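PDB 6IV9: Cas13d from uncultured Ruminococcus sp, which binds CRISPR RNA and probably uses its two HEPN domains to mature that RNA and to cleave RNA targets matched by the guide. Local coordinates for residues A[580-588]-A[597-608]. The protein carries 2 engineered substitutions. Sequence-based numbering, arbitrary orientation.
Sequences KLTMFRDAL and ITDDRISEILKL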
loop_
_atom_site.group_PDB
_atom_site.type_symbol
_atom_site.label_atom_id
_atom_site.label_comp_id
_atom_site.label_asym_id
_atom_site.label_seq_id
_atom_site.Cartn_x
_atom_site.Cartn_y
_atom_site.Cartn_z
ATOM N N LYS A 580 3.317 -13.243 -24.352
ATOM C CA LYS A 580 4.394 -14.166 -24.745
ATOM C C LYS A 580 3.955 -15.590 -24.441
ATOM O O LYS A 580 3.066 -15.770 -23.630
ATOM C CB LYS A 580 5.615 -13.850 -23.893
ATOM C CG LYS A 580 6.109 -12.428 -24.030
ATOM C CD LYS A 580 6.977 -12.266 -25.234
ATOM C CE LYS A 580 7.841 -11.031 -25.169
ATOM N NZ LYS A 580 7.081 -9.837 -25.577
ATOM N N LEU A 581 4.696 -16.558 -24.958
ATOM C CA LEU A 581 4.345 -17.976 -24.735
ATOM C C LEU A 581 4.338 -18.270 -23.236
ATOM O O LEU A 581 3.493 -19.010 -22.801
ATOM C CB LEU A 581 5.358 -18.878 -25.433
ATOM C CG LEU A 581 5.185 -20.357 -25.111
ATOM C CD1 LEU A 581 3.784 -20.817 -25.436
ATOM C CD2 LEU A 581 6.195 -21.196 -25.857
ATOM N N THR A 582 5.242 -17.660 -22.483
ATOM C CA THR A 582 5.323 -17.935 -21.034
ATOM C C THR A 582 4.004 -17.543 -20.372
ATOM O O THR A 582 3.566 -18.238 -19.498
ATOM C CB THR A 582 6.468 -17.153 -20.389
ATOM O OG1 THR A 582 7.685 -17.708 -20.859
ATOM C CG2 THR A 582 6.447 -17.245 -18.884
ATOM N N MET A 583 3.443 -16.421 -20.775
ATOM C CA MET A 583 2.169 -15.950 -20.194
ATOM C C MET A 583 1.035 -16.915 -20.540
ATOM O O MET A 583 0.215 -17.171 -19.690
ATOM C CB MET A 583 1.864 -14.547 -20.697
ATOM C CG MET A 583 2.891 -13.563 -20.215
ATOM S SD MET A 583 2.714 -11.991 -20.996
ATOM C CE MET A 583 4.103 -11.158 -20.237
ATOM N N PHE A 584 1.014 -17.412 -21.768
ATOM C CA PHE A 584 -0.038 -18.372 -22.177
ATOM C C PHE A 584 0.105 -19.641 -21.349
ATOM O O PHE A 584 -0.876 -20.189 -20.932
ATOM C CB PHE A 584 -0.003 -18.615 -23.682
ATOM C CG PHE A 584 -0.538 -17.453 -24.469
ATOM C CD1 PHE A 584 -1.866 -17.100 -24.383
ATOM C CD2 PHE A 584 0.292 -16.687 -25.253
ATOM C CE1 PHE A 584 -2.352 -16.015 -25.079
ATOM C CE2 PHE A 584 -0.199 -15.609 -25.959
ATOM C CZ PHE A 584 -1.520 -15.275 -25.872
ATOM N N ARG A 585 1.334 -20.079 -21.129
ATOM C CA ARG A 585 1.517 -21.278 -20.286
ATOM C C ARG A 585 1.012 -20.967 -18.873
ATOM O O ARG A 585 0.358 -21.807 -18.311
ATOM C CB ARG A 585 2.976 -21.725 -20.255
ATOM C CG ARG A 585 3.234 -22.803 -19.221
ATOM C CD ARG A 585 4.651 -23.318 -19.191
ATOM N NE ARG A 585 4.989 -24.101 -20.362
ATOM C CZ ARG A 585 4.733 -25.386 -20.506
ATOM N NH1 ARG A 585 4.172 -26.070 -19.533
ATOM N NH2 ARG A 585 5.031 -25.988 -21.632
ATOM N N ASP A 586 1.305 -19.776 -18.357
ATOM C CA ASP A 586 0.850 -19.407 -16.998
ATOM C C ASP A 586 -0.681 -19.439 -16.968
ATOM O O ASP A 586 -1.219 -19.998 -16.054
ATOM C CB ASP A 586 1.365 -18.023 -16.598
ATOM C CG ASP A 586 2.834 -17.970 -16.231
ATOM O OD1 ASP A 586 3.400 -19.020 -15.942
ATOM O OD2 ASP A 586 3.386 -16.885 -16.251
ATOM N N ALA A 587 -1.329 -18.867 -17.975
ATOM C CA ALA A 587 -2.806 -18.824 -18.009
ATOM C C ALA A 587 -3.426 -20.220 -18.116
ATOM O O ALA A 587 -4.298 -20.525 -17.341
ATOM C CB ALA A 587 -3.267 -17.932 -19.125
ATOM N N LEU A 588 -2.959 -21.050 -19.035
ATOM C CA LEU A 588 -3.530 -22.412 -19.158
ATOM C C LEU A 588 -3.284 -23.210 -17.875
ATOM O O LEU A 588 -4.166 -23.886 -17.464
ATOM C CB LEU A 588 -2.899 -23.105 -20.365
ATOM C CG LEU A 588 -3.630 -22.890 -21.681
ATOM C CD1 LEU A 588 -3.813 -21.424 -21.979
ATOM C CD2 LEU A 588 -2.916 -23.588 -22.818
ATOM N N ILE A 597 2.397 -30.792 -20.624
ATOM C CA ILE A 597 2.147 -30.147 -21.936
ATOM C C ILE A 597 3.419 -29.403 -22.358
ATOM O O ILE A 597 4.028 -28.745 -21.524
ATOM C CB ILE A 597 0.938 -29.211 -21.824
ATOM C CG1 ILE A 597 0.584 -28.596 -23.172
ATOM C CG2 ILE A 597 1.196 -28.148 -20.777
ATOM C CD1 ILE A 597 -0.788 -28.014 -23.229
ATOM N N THR A 598 3.793 -29.538 -23.624
ATOM C CA THR A 598 5.009 -28.891 -24.170
ATOM C C THR A 598 4.686 -27.480 -24.663
ATOM O O THR A 598 3.549 -27.206 -24.967
ATOM C CB THR A 598 5.593 -29.716 -25.322
ATOM O OG1 THR A 598 4.689 -29.657 -26.417
ATOM C CG2 THR A 598 5.816 -31.161 -24.964
ATOM N N ASP A 599 5.715 -26.658 -24.823
ATOM C CA ASP A 599 5.556 -25.280 -25.349
ATOM C C ASP A 599 4.983 -25.370 -26.765
ATOM O O ASP A 599 4.133 -24.574 -27.111
ATOM C CB ASP A 599 6.898 -24.545 -25.368
ATOM C CG ASP A 599 7.434 -24.176 -23.998
ATOM O OD1 ASP A 599 6.722 -24.397 -23.018
ATOM O OD2 ASP A 599 8.559 -23.664 -23.928
ATOM N N ASP A 600 5.447 -26.336 -27.551
ATOM C CA ASP A 600 4.944 -26.476 -28.937
ATOM C C ASP A 600 3.445 -26.792 -28.894
ATOM O O ASP A 600 2.721 -26.282 -29.715
ATOM C CB ASP A 600 5.808 -27.445 -29.749
ATOM C CG ASP A 600 7.191 -26.908 -30.107
ATOM O OD1 ASP A 600 7.356 -25.683 -30.204
ATOM O OD2 ASP A 600 8.089 -27.730 -30.293
ATOM N N ARG A 601 3.011 -27.620 -27.954
ATOM C CA ARG A 601 1.573 -27.964 -27.858
ATOM C C ARG A 601 0.744 -26.715 -27.534
ATOM O O ARG A 601 -0.332 -26.582 -28.057
ATOM C CB ARG A 601 1.361 -29.059 -26.817
ATOM C CG ARG A 601 -0.079 -29.527 -26.727
ATOM C CD ARG A 601 -0.708 -29.829 -28.065
ATOM N NE ARG A 601 -2.022 -30.390 -27.865
ATOM C CZ ARG A 601 -3.040 -30.240 -28.684
ATOM N NH1 ARG A 601 -2.838 -29.841 -29.920
ATOM N NH2 ARG A 601 -4.263 -30.507 -28.280
ATOM N N ILE A 602 1.236 -25.860 -26.647
ATOM C CA ILE A 602 0.496 -24.621 -26.288
ATOM C C ILE A 602 0.402 -23.750 -27.532
ATOM O O ILE A 602 -0.662 -23.250 -27.818
ATOM C CB ILE A 602 1.197 -23.876 -25.141
ATOM C CG1 ILE A 602 1.102 -24.650 -23.831
ATOM C CG2 ILE A 602 0.648 -22.471 -25.006
ATOM C CD1 ILE A 602 2.034 -24.162 -22.775
ATOM N N SER A 603 1.499 -23.644 -28.277
ATOM C CA SER A 603 1.501 -22.804 -29.496
ATOM C C SER A 603 0.466 -23.344 -30.466
ATOM O O SER A 603 -0.183 -22.549 -31.104
ATOM C CB SER A 603 2.845 -22.798 -30.146
ATOM O OG SER A 603 3.619 -21.748 -29.636
ATOM N N GLU A 604 0.396 -24.667 -30.564
ATOM C CA GLU A 604 -0.536 -25.386 -31.464
ATOM C C GLU A 604 -1.992 -25.137 -31.066
ATOM O O GLU A 604 -2.764 -24.750 -31.908
ATOM C CB GLU A 604 -0.225 -26.873 -31.336
ATOM C CG GLU A 604 -0.985 -27.753 -32.300
ATOM C CD GLU A 604 -0.455 -29.175 -32.365
ATOM O OE1 GLU A 604 -0.028 -29.580 -33.436
ATOM O OE2 GLU A 604 -0.465 -29.864 -31.350
ATOM N N ILE A 605 -2.318 -25.296 -29.792
ATOM C CA ILE A 605 -3.711 -25.089 -29.312
ATOM C C ILE A 605 -4.168 -23.650 -29.562
ATOM O O ILE A 605 -5.302 -23.468 -29.954
ATOM C CB ILE A 605 -3.762 -25.401 -27.811
ATOM C CG1 ILE A 605 -3.537 -26.880 -27.529
ATOM C CG2 ILE A 605 -5.052 -24.911 -27.197
ATOM C CD1 ILE A 605 -3.495 -27.186 -26.074
ATOM N N LEU A 606 -3.315 -22.664 -29.315
ATOM C CA LEU A 606 -3.725 -21.247 -29.465
ATOM C C LEU A 606 -3.328 -20.669 -30.826
ATOM O O LEU A 606 -3.547 -19.493 -31.000
ATOM C CB LEU A 606 -3.097 -20.438 -28.330
ATOM C CG LEU A 606 -3.381 -20.949 -26.922
ATOM C CD1 LEU A 606 -2.633 -20.133 -25.892
ATOM C CD2 LEU A 606 -4.863 -20.920 -26.645
ATOM N N LYS A 607 -2.701 -21.470 -31.691
ATOM C CA LYS A 607 -2.263 -21.018 -33.037
ATOM C C LYS A 607 -1.345 -19.804 -32.921
ATOM O O LYS A 607 -1.449 -18.917 -33.717
ATOM C CB LYS A 607 -3.492 -20.665 -33.864
ATOM C CG LYS A 607 -4.427 -21.834 -34.085
ATOM C CD LYS A 607 -5.441 -21.546 -35.128
ATOM C CE LYS A 607 -6.722 -22.316 -34.923
ATOM N NZ LYS A 607 -6.469 -23.770 -34.867
ATOM N N LEU A 608 -0.432 -19.823 -31.972
ATOM C CA LEU A 608 0.411 -18.637 -31.716
ATOM C C LEU A 608 1.282 -18.268 -32.919
ATOM O O LEU A 608 1.487 -17.083 -33.131
ATOM C CB LEU A 608 1.263 -18.912 -30.478
ATOM C CG LEU A 608 0.490 -19.023 -29.169
ATOM C CD1 LEU A 608 1.433 -19.003 -27.988
ATOM C CD2 LEU A 608 -0.541 -17.922 -29.068
#
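Ile602 enters the helix 581-588 as a knob among Leu581, Phe584, Arg585 and Leu588, and the two helices are nearly perpendicular: the axes cross at 84° and approach to 10.2 Å. Its two branches divide the work. Ile602 CG2, anti to the backbone N, reaches Leu581 CD1 at 3.6 Å, while Ile602 CD1 touches Arg585 CB and lies over one face of the guanidinium, offset toward its rim. Deeper in, Leu606 CD1 approaches Phe584 CD1 obliquely at 3.5 Å, and beyond the Schellman turn at Lys607 the chain brings Leu608 CD2 over a face of the Phe584 ring, 4.2 Å from the centroid, a CH-pi contact. Leu588 closes this apolar side more loosely, its CD1 standing 4.3 Å from Leu606 CD1.

The solvent side is polar and concerns the start of helix 599-606. Extended through chi2 and bent at chi3 (-70°), Arg585 turns its guanidinium edge to that end. Arg585 NH2 makes a salt bridge with Asp599 OD1 at 2.7 Å, nearly along the C-O axis, and a hydrogen bond to Ile597 O at 2.9 Å; weaker bonds run from NE to Asp599 OD1 and from NH1 to Ile597 O. The carboxylate and guanidinium planes are 53° apart, and OD1 alone receives both NE, weakly, and NH2. A methionine at Arg585 would probably leave Asp599 without this countercharge and Ile597 O without these donors. Leu581 CD2 lies 3.5 Å from Asp599 CB, joining the two regions.

The ring of Phe584 also touches Arg619, Thr623 and Ile627 of helix 617-627. Asp586 pairs with Arg253 and packs on helix 630-638, so the contact lies beside both of these helices.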